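Long-range contacts in cell wall surface anchor family protein (Streptococcus agalactiae serogroup V, PDB 3TW0), which probably mediates adhesion to host cells as the tip pilin of a Group B streptococcal pilus, through a metal-binding von Willebrand factor A domain: residues T245-P253 / I267-Y275; Y221-E229 / D278-D286. The protein carries 2 engineered substitutions. All blocks are in the same frame, centred on the assembly; numbering follows the deposited sequence.

Interaction 1. Residues T245-P253 / I267-Y275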
loop_
_atom_site.group_PDB
_atom_site.type_symbol
_atom_site.label_atom_id
_atom_site.label_comp_id
_atom_site.label_asym_id
_atom_site.label_seq_id
_atom_site.Cartn_x
_atom_site.Cartn_y
_atom_site.Cartn_z
ATOM N N THR A 245 17.230 3.028 -22.792
ATOM C CA THR A 245 17.805 4.247 -22.255
ATOM C C THR A 245 17.005 5.461 -22.737
ATOM O O THR A 245 17.140 6.574 -22.214
ATOM C CB THR A 245 19.294 4.360 -22.716
ATOM O OG1 THR A 245 19.688 5.733 -22.801
ATOM C CG2 THR A 245 19.502 3.715 -24.095
ATOM N N THR A 246 16.177 5.237 -23.749
ATOM C CA THR A 246 15.575 6.326 -24.491
ATOM C C THR A 246 14.101 6.446 -24.114
ATOM O O THR A 246 13.442 5.438 -23.826
ATOM C CB THR A 246 15.808 6.173 -26.037
ATOM O OG1 THR A 246 14.549 6.099 -26.711
ATOM C CG2 THR A 246 16.617 4.910 -26.377
ATOM N N GLN A 247 13.605 7.684 -24.072
ATOM C CA GLN A 247 12.247 7.969 -23.579
ATOM C C GLN A 247 11.204 7.392 -24.527
ATOM O O GLN A 247 11.327 7.570 -25.729
ATOM C CB GLN A 247 12.038 9.483 -23.388
ATOM C CG GLN A 247 10.568 9.895 -23.258
ATOM C CD GLN A 247 10.352 11.301 -22.736
ATOM O OE1 GLN A 247 11.174 12.203 -22.937
ATOM N NE2 GLN A 247 9.226 11.500 -22.068
ATOM N N ALA A 248 10.189 6.708 -23.991
ATOM C CA ALA A 248 9.076 6.229 -24.814
ATOM C C ALA A 248 8.144 7.343 -25.244
ATOM O O ALA A 248 8.091 8.407 -24.625
ATOM C CB ALA A 248 8.290 5.123 -24.114
ATOM N N ALA A 249 7.415 7.089 -26.320
ATOM C CA ALA A 249 6.448 8.029 -26.840
ATOM C C ALA A 249 5.172 7.309 -27.304
ATOM O O ALA A 249 5.173 6.109 -27.565
ATOM C CB ALA A 249 7.062 8.843 -27.969
ATOM N N TYR A 250 4.080 8.047 -27.381
ATOM C CA TYR A 250 2.811 7.520 -27.846
ATOM C C TYR A 250 2.566 8.139 -29.217
ATOM O O TYR A 250 2.337 9.352 -29.322
ATOM C CB TYR A 250 1.718 7.964 -26.875
ATOM C CG TYR A 250 0.305 7.532 -27.187
ATOM C CD1 TYR A 250 -0.208 6.361 -26.659
ATOM C CD2 TYR A 250 -0.529 8.324 -27.957
ATOM C CE1 TYR A 250 -1.495 5.967 -26.914
ATOM C CE2 TYR A 250 -1.842 7.940 -28.224
ATOM C CZ TYR A 250 -2.310 6.754 -27.705
ATOM O OH TYR A 250 -3.603 6.356 -27.965
ATOM N N ARG A 251 2.649 7.324 -30.267
ATOM C CA ARG A 251 2.309 7.794 -31.600
ATOM C C ARG A 251 0.812 8.061 -31.655
ATOM O O ARG A 251 0.022 7.192 -31.339
ATOM C CB ARG A 251 2.697 6.746 -32.650
ATOM C CG ARG A 251 2.656 7.245 -34.083
ATOM C CD ARG A 251 3.224 6.186 -35.005
ATOM N NE ARG A 251 3.090 6.557 -36.403
ATOM C CZ ARG A 251 3.941 6.178 -37.349
ATOM N NH1 ARG A 251 4.999 5.428 -37.047
ATOM N NH2 ARG A 251 3.737 6.565 -38.598
ATOM N N VAL A 252 0.406 9.265 -32.037
ATOM C CA VAL A 252 -1.036 9.491 -32.199
ATOM C C VAL A 252 -1.518 9.207 -33.630
ATOM O O VAL A 252 -0.951 9.731 -34.590
ATOM C CB VAL A 252 -1.541 10.855 -31.586
ATOM C CG1 VAL A 252 -0.389 11.807 -31.258
ATOM C CG2 VAL A 252 -2.630 11.503 -32.431
ATOM N N PRO A 253 -2.541 8.341 -33.768
ATOM C CA PRO A 253 -3.053 7.967 -35.093
ATOM C C PRO A 253 -3.673 9.147 -35.870
ATOM O O PRO A 253 -4.171 10.098 -35.253
ATOM C CB PRO A 253 -4.111 6.904 -34.766
ATOM C CG PRO A 253 -3.660 6.320 -33.449
ATOM C CD PRO A 253 -3.147 7.518 -32.700
ATOM N N ILE A 267 1.824 17.397 -28.339
ATOM C CA ILE A 267 2.094 16.504 -29.467
ATOM C C ILE A 267 3.178 17.121 -30.325
ATOM O O ILE A 267 3.000 18.211 -30.854
ATOM C CB ILE A 267 0.856 16.263 -30.351
ATOM C CG1 ILE A 267 -0.380 15.956 -29.509
ATOM C CG2 ILE A 267 1.118 15.138 -31.347
ATOM C CD1 ILE A 267 -1.678 16.062 -30.279
ATOM N N ASN A 268 4.305 16.433 -30.437
ATOM C CA ASN A 268 5.415 16.908 -31.242
ATOM C C ASN A 268 5.581 16.003 -32.457
ATOM O O ASN A 268 6.279 14.978 -32.393
ATOM C CB ASN A 268 6.706 16.962 -30.420
ATOM C CG ASN A 268 7.916 17.431 -31.246
ATOM O OD1 ASN A 268 7.863 17.526 -32.484
ATOM N ND2 ASN A 268 9.008 17.716 -30.563
ATOM N N SER A 269 4.899 16.382 -33.536
ATOM C CA SER A 269 4.958 15.710 -34.843
ATOM C C SER A 269 5.154 14.190 -34.911
ATOM O O SER A 269 6.284 13.727 -35.063
ATOM C CB SER A 269 6.005 16.383 -35.734
ATOM O OG SER A 269 7.284 16.453 -35.120
ATOM N N GLY A 270 4.105 13.389 -34.748
ATOM C CA GLY A 270 2.942 13.685 -33.933
ATOM C C GLY A 270 3.015 12.653 -32.793
ATOM O O GLY A 270 2.245 11.703 -32.761
ATOM N N TYR A 271 3.987 12.829 -31.891
ATOM C CA TYR A 271 4.198 11.955 -30.730
ATOM C C TYR A 271 3.974 12.696 -29.402
ATOM O O TYR A 271 4.453 13.836 -29.222
ATOM C CB TYR A 271 5.640 11.443 -30.704
ATOM C CG TYR A 271 5.991 10.439 -31.768
ATOM C CD1 TYR A 271 6.562 10.860 -32.968
ATOM C CD2 TYR A 271 5.762 9.072 -31.580
ATOM C CE1 TYR A 271 6.906 9.966 -33.956
ATOM C CE2 TYR A 271 6.098 8.154 -32.565
ATOM C CZ TYR A 271 6.670 8.619 -33.759
ATOM O OH TYR A 271 7.010 7.760 -34.763
ATOM N N ILE A 272 3.286 12.029 -28.472
ATOM C CA ILE A 272 3.213 12.470 -27.078
ATOM C C ILE A 272 4.286 11.727 -26.288
ATOM O O ILE A 272 4.197 10.495 -26.093
ATOM C CB ILE A 272 1.834 12.181 -26.463
ATOM C CG1 ILE A 272 0.720 12.827 -27.301
ATOM C CG2 ILE A 272 1.786 12.659 -25.022
ATOM C CD1 ILE A 272 -0.651 12.422 -26.852
ATOM N N TYR A 273 5.318 12.458 -25.866
ATOM C CA TYR A 273 6.392 11.863 -25.077
ATOM C C TYR A 273 5.852 11.620 -23.674
ATOM O O TYR A 273 5.149 12.479 -23.123
ATOM C CB TYR A 273 7.645 12.746 -25.102
ATOM C CG TYR A 273 8.321 12.617 -26.443
ATOM C CD1 TYR A 273 7.900 13.394 -27.550
ATOM C CD2 TYR A 273 9.325 11.656 -26.647
ATOM C CE1 TYR A 273 8.507 13.242 -28.823
ATOM C CE2 TYR A 273 9.930 11.496 -27.898
ATOM C CZ TYR A 273 9.516 12.292 -28.980
ATOM O OH TYR A 273 10.125 12.121 -30.208
ATOM N N LEU A 274 6.166 10.441 -23.134
ATOM C CA LEU A 274 5.533 9.896 -21.933
ATOM C C LEU A 274 6.352 10.110 -20.654
ATOM O O LEU A 274 7.579 9.931 -20.641
ATOM C CB LEU A 274 5.230 8.406 -22.133
ATOM C CG LEU A 274 4.305 8.119 -23.338
ATOM C CD1 LEU A 274 4.171 6.657 -23.530
ATOM C CD2 LEU A 274 2.908 8.782 -23.203
ATOM N N TYR A 275 5.643 10.520 -19.599
ATOM C CA TYR A 275 6.185 10.714 -18.263
ATOM C C TYR A 275 5.318 9.919 -17.297
ATOM O O TYR A 275 4.104 9.709 -17.528
ATOM C CB TYR A 275 6.135 12.211 -17.855
ATOM C CG TYR A 275 6.957 13.128 -18.740
ATOM C CD1 TYR A 275 6.557 13.403 -20.040
ATOM C CD2 TYR A 275 8.132 13.706 -18.276
ATOM C CE1 TYR A 275 7.304 14.206 -20.866
ATOM C CE2 TYR A 275 8.895 14.539 -19.109
ATOM C CZ TYR A 275 8.460 14.776 -20.394
ATOM O OH TYR A 275 9.174 15.570 -21.230
#
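A249 sits over one face of the Y273 ring, its CB offset toward the rim and 4.1 Å from the ring centroid, a CH-pi contact. The two residues form a non-hydrogen-bonded pair of an antiparallel ladder. Y271, two residues back on the same sheet face, approaches A249 CB obliquely through CD2 and then runs past R251, whose CB lies 3.7 Å from Y271 CE2. R251 is extended from CG to NE, and its guanidinium plane stands 61° from the tyrosine ring.

Q247 reaches across the strands in another way. With CG anti to the backbone N (chi1 164°) and the chain straight beyond it, Q247 CG passes the edge of the Y273 ring, and NE2 ends over one face of Y275, toward the rim; Q247 NE2 lies 3.5 Å from Y275 CE1. Q247 NE2 donates to L274 O at 2.7 Å; it approaches from above the carbonyl plane, and the hydrogen bond is bent, with 142° at the hydrogen.

On the opposite sheet face the contacts across the strands are hydrocarbon to hydrocarbon. Y250 CB packs on I272 CB and on L274 CD2, while its ring leads away from strand 271-273 toward M260 and L85. V252 CG1 meets I267 CG2 at 3.7 Å, the two side chains at about a right angle, and M260 and L257 of helix 257-263 also touch V252.

Y250 and I272 exchange both N-H···O=C bonds. L274 N to A248 O and V252 N to G270 O extend the ladder on either side, the latter bond nearly straight; G270 follows a cis peptide bond.

Chemically, this small ladder is two-sided: on one face tyrosines line up beside alanine and arginine, while side chains of the other touch helix 257-263 and L85, mainly through hydrocarbon. Q247, set against Y275, adds a side-chain bond to the main-chain ones.

Interaction 2. Residues Y221-E229 / D278-D286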
loop_
_atom_site.group_PDB
_atom_site.type_symbol
_atom_site.label_atom_id
_atom_site.label_comp_id
_atom_site.label_asym_id
_atom_site.label_seq_id
_atom_site.Cartn_x
_atom_site.Cartn_y
_atom_site.Cartn_z
ATOM N N TYR A 221 -7.880 8.475 -5.030
ATOM C CA TYR A 221 -7.389 8.499 -6.419
ATOM C C TYR A 221 -6.889 9.866 -6.789
ATOM O O TYR A 221 -6.117 10.010 -7.742
ATOM C CB TYR A 221 -8.442 8.008 -7.434
ATOM C CG TYR A 221 -9.513 9.014 -7.797
ATOM C CD1 TYR A 221 -9.436 9.772 -8.974
ATOM C CD2 TYR A 221 -10.621 9.173 -6.987
ATOM C CE1 TYR A 221 -10.454 10.690 -9.322
ATOM C CE2 TYR A 221 -11.641 10.087 -7.315
ATOM C CZ TYR A 221 -11.549 10.837 -8.472
ATOM O OH TYR A 221 -12.575 11.706 -8.738
ATOM N N GLN A 222 -7.257 10.886 -6.018
ATOM C CA GLN A 222 -6.668 12.195 -6.336
ATOM C C GLN A 222 -5.569 12.674 -5.418
ATOM O O GLN A 222 -4.993 13.723 -5.691
ATOM C CB GLN A 222 -7.731 13.275 -6.402
ATOM C CG GLN A 222 -8.150 13.651 -7.840
ATOM C CD GLN A 222 -9.592 13.866 -7.843
ATOM O OE1 GLN A 222 -10.261 13.608 -6.822
ATOM N NE2 GLN A 222 -10.125 14.313 -8.964
ATOM N N ILE A 223 -5.276 11.953 -4.340
ATOM C CA ILE A 223 -4.261 12.457 -3.374
ATOM C C ILE A 223 -3.093 11.483 -3.064
ATOM O O ILE A 223 -2.090 11.860 -2.471
ATOM C CB ILE A 223 -4.913 12.887 -1.994
ATOM C CG1 ILE A 223 -5.556 11.689 -1.287
ATOM C CG2 ILE A 223 -5.900 14.054 -2.167
ATOM C CD1 ILE A 223 -5.843 11.947 0.242
ATOM N N VAL A 224 -3.255 10.226 -3.410
ATOM C CA VAL A 224 -2.314 9.199 -3.015
ATOM C C VAL A 224 -1.023 9.215 -3.832
ATOM O O VAL A 224 -1.004 9.687 -4.979
ATOM C CB VAL A 224 -3.026 7.868 -3.188
ATOM C CG1 VAL A 224 -2.108 6.822 -3.703
ATOM C CG2 VAL A 224 -3.769 7.468 -1.911
ATOM N N LYS A 225 0.066 8.694 -3.256
ATOM C CA LYS A 225 1.326 8.521 -4.018
ATOM C C LYS A 225 1.445 7.084 -4.479
ATOM O O LYS A 225 1.040 6.152 -3.763
ATOM C CB LYS A 225 2.574 8.884 -3.170
ATOM C CG LYS A 225 2.647 10.351 -2.711
ATOM C CD LYS A 225 2.654 11.335 -3.856
ATOM C CE LYS A 225 2.666 12.778 -3.368
ATOM N NZ LYS A 225 3.298 13.762 -4.364
ATOM N N GLY A 226 2.023 6.886 -5.656
ATOM C CA GLY A 226 2.152 5.528 -6.191
ATOM C C GLY A 226 0.856 4.994 -6.779
ATOM O O GLY A 226 -0.224 5.499 -6.485
ATOM N N ASP A 227 0.994 3.996 -7.647
ATOM C CA ASP A 227 -0.126 3.299 -8.278
ATOM C C ASP A 227 0.089 1.786 -8.332
ATOM O O ASP A 227 -0.528 1.116 -9.160
ATOM C CB ASP A 227 -0.361 3.829 -9.707
ATOM C CG ASP A 227 0.851 3.628 -10.633
ATOM O OD1 ASP A 227 1.882 3.062 -10.219
ATOM O OD2 ASP A 227 0.758 4.052 -11.799
ATOM N N GLY A 228 0.953 1.246 -7.467
ATOM C CA GLY A 228 1.354 -0.158 -7.566
ATOM C C GLY A 228 2.532 -0.497 -8.493
ATOM O O GLY A 228 2.936 -1.634 -8.589
ATOM N N GLU A 229 3.091 0.491 -9.171
ATOM C CA GLU A 229 4.143 0.265 -10.154
ATOM C C GLU A 229 5.436 -0.177 -9.427
ATOM O O GLU A 229 6.128 -1.090 -9.874
ATOM C CB GLU A 229 4.324 1.584 -10.943
ATOM C CG GLU A 229 5.453 1.663 -11.984
ATOM C CD GLU A 229 5.098 1.004 -13.312
ATOM O OE1 GLU A 229 4.063 1.398 -13.916
ATOM O OE2 GLU A 229 5.853 0.099 -13.746
ATOM N N ASP A 278 2.653 12.366 -11.873
ATOM C CA ASP A 278 3.460 13.004 -10.829
ATOM C C ASP A 278 3.308 12.430 -9.411
ATOM O O ASP A 278 4.146 12.694 -8.532
ATOM C CB ASP A 278 3.345 14.538 -10.852
ATOM C CG ASP A 278 1.956 15.052 -10.457
ATOM O OD1 ASP A 278 1.274 14.451 -9.612
ATOM O OD2 ASP A 278 1.559 16.097 -10.993
ATOM N N TYR A 279 2.282 11.607 -9.205
ATOM C CA TYR A 279 2.161 10.870 -7.966
ATOM C C TYR A 279 3.163 9.694 -7.890
ATOM O O TYR A 279 3.319 9.085 -6.846
ATOM C CB TYR A 279 0.714 10.423 -7.688
ATOM C CG TYR A 279 0.042 9.629 -8.778
ATOM C CD1 TYR A 279 -1.078 10.139 -9.445
ATOM C CD2 TYR A 279 0.493 8.366 -9.122
ATOM C CE1 TYR A 279 -1.712 9.401 -10.446
ATOM C CE2 TYR A 279 -0.128 7.634 -10.095
ATOM C CZ TYR A 279 -1.240 8.158 -10.759
ATOM O OH TYR A 279 -1.847 7.401 -11.749
ATOM N N ASN A 280 3.872 9.424 -8.974
ATOM C CA ASN A 280 4.976 8.457 -8.930
ATOM C C ASN A 280 6.376 9.038 -8.746
ATOM O O ASN A 280 7.345 8.274 -8.699
ATOM C CB ASN A 280 4.956 7.553 -10.172
ATOM C CG ASN A 280 3.926 6.443 -10.055
ATOM O OD1 ASN A 280 3.827 5.780 -9.007
ATOM N ND2 ASN A 280 3.153 6.228 -11.127
ATOM N N TRP A 281 6.481 10.363 -8.658
ATOM C CA TRP A 281 7.747 11.090 -8.654
ATOM C C TRP A 281 8.350 11.167 -7.261
ATOM O O TRP A 281 7.638 11.184 -6.260
ATOM C CB TRP A 281 7.523 12.549 -9.084
ATOM C CG TRP A 281 7.110 12.775 -10.526
ATOM C CD1 TRP A 281 6.820 11.817 -11.475
ATOM C CD2 TRP A 281 6.872 14.044 -11.161
ATOM N NE1 TRP A 281 6.474 12.414 -12.665
ATOM C CE2 TRP A 281 6.481 13.778 -12.501
ATOM C CE3 TRP A 281 6.976 15.380 -10.738
ATOM C CZ2 TRP A 281 6.198 14.794 -13.414
ATOM C CZ3 TRP A 281 6.677 16.393 -11.647
ATOM C CH2 TRP A 281 6.308 16.093 -12.985
ATOM N N VAL A 282 9.663 11.296 -7.189
ATOM C CA VAL A 282 10.276 11.714 -5.913
ATOM C C VAL A 282 9.617 13.039 -5.540
ATOM O O VAL A 282 9.342 13.866 -6.413
ATOM C CB VAL A 282 11.810 11.832 -6.042
ATOM C CG1 VAL A 282 12.420 12.486 -4.804
ATOM C CG2 VAL A 282 12.398 10.467 -6.232
ATOM N N TYR A 283 9.293 13.211 -4.263
ATOM C CA TYR A 283 8.690 14.454 -3.826
ATOM C C TYR A 283 9.230 14.799 -2.422
ATOM O O TYR A 283 9.845 13.963 -1.763
ATOM C CB TYR A 283 7.143 14.367 -3.841
ATOM C CG TYR A 283 6.590 13.640 -2.628
ATOM C CD1 TYR A 283 6.594 12.247 -2.572
ATOM C CD2 TYR A 283 6.100 14.346 -1.534
ATOM C CE1 TYR A 283 6.102 11.571 -1.460
ATOM C CE2 TYR A 283 5.615 13.677 -0.392
ATOM C CZ TYR A 283 5.624 12.298 -0.369
ATOM O OH TYR A 283 5.148 11.646 0.718
ATOM N N PRO A 284 8.994 16.022 -1.961
ATOM C CA PRO A 284 8.205 17.099 -2.574
ATOM C C PRO A 284 8.902 17.754 -3.768
ATOM O O PRO A 284 10.112 17.608 -3.942
ATOM C CB PRO A 284 8.052 18.104 -1.433
ATOM C CG PRO A 284 9.316 17.890 -0.611
ATOM C CD PRO A 284 9.720 16.479 -0.748
ATOM N N PHE A 285 8.096 18.420 -4.598
ATOM C CA PHE A 285 8.547 19.256 -5.704
ATOM C C PHE A 285 7.604 20.485 -5.781
ATOM O O PHE A 285 6.423 20.388 -5.404
ATOM C CB PHE A 285 8.522 18.460 -7.026
ATOM C CG PHE A 285 7.170 17.857 -7.364
ATOM C CD1 PHE A 285 6.177 18.620 -7.971
ATOM C CD2 PHE A 285 6.891 16.526 -7.064
ATOM C CE1 PHE A 285 4.921 18.071 -8.255
ATOM C CE2 PHE A 285 5.646 15.965 -7.375
ATOM C CZ PHE A 285 4.659 16.736 -7.981
ATOM N N ASP A 286 8.132 21.616 -6.233
ATOM C CA ASP A 286 7.373 22.851 -6.371
ATOM C C ASP A 286 6.244 22.599 -7.343
ATOM O O ASP A 286 6.484 22.163 -8.462
ATOM C CB ASP A 286 8.259 23.982 -6.912
ATOM C CG ASP A 286 7.548 25.340 -6.934
ATOM O OD1 ASP A 286 8.088 26.273 -6.321
ATOM O OD2 ASP A 286 6.474 25.489 -7.560
HETATM O O HOH W 1 5.146 12.403 -6.057
HETATM O O HOH W 2 1.635 13.944 -6.496
#
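K225 lays the end of its side chain over one face of the Y283 ring. CE stands almost above the centre, 3.9 Å from the centroid and 5° off the normal, a CH-pi contact, and NZ adds a cation-pi interaction at 4.1 Å. The chain bends at chi2 (-59°), which brings CG near Y283 CE1 before the ammonium end passes toward CG of the ring.

Water carries the polar side of the same lysine. Two waters accept from NZ: one passes its own hydrogens to D278 O and W281 O, the other donates to D278 OD1 at 3.2 Å. The aspartate is thus linked to the ammonium through water, its OD1 5.7 Å from NZ, and probably helps to balance its charge.

Among direct hydrogen bonds, G226 N gives a nearly straight one to Y279 O (2.8 Å), reaching it from above the carbonyl plane. N280 ND2 adds a weak bond to D227 OD2, with amide and carboxylate planes 64° apart. D227 OD1 meanwhile accepts from E229 N, closing an Asx turn that helps hold the carboxylate.

Van der Waals contacts involve Y279: its CB lies 3.3 Å from V224 O, and its CE2 meets D227 CB, the two side chains crossing at about a right angle.

The 3-10 turn 278-280, just beyond strand 271-276, is thereby joined to the loop that follows helix 220-223. Y279 also touches S74 on strand 70-78, D227 O accepts from K75 on that strand, and Y283 OH bonds to I182 N.

The two contacts are nested along the chain: residues 221-229 and 278-286 close a long loop, and within it 245-253 pairs with 267-275. Their centres lie 22 Å apart, and although the segments adjoin in sequence, they do not otherwise touch. Strand 271-276 pairs with 249-251 in interaction 1 and with strand 70-78, which also borders interaction 2. The centre of interaction 1 lies about 30 Å from the centre of the chain, at the periphery and away from the metal site. Interaction 2 is nearer: the D227 side chain lies about 12 Å from the bound magnesium ion, which is held by S20, S22 and T143.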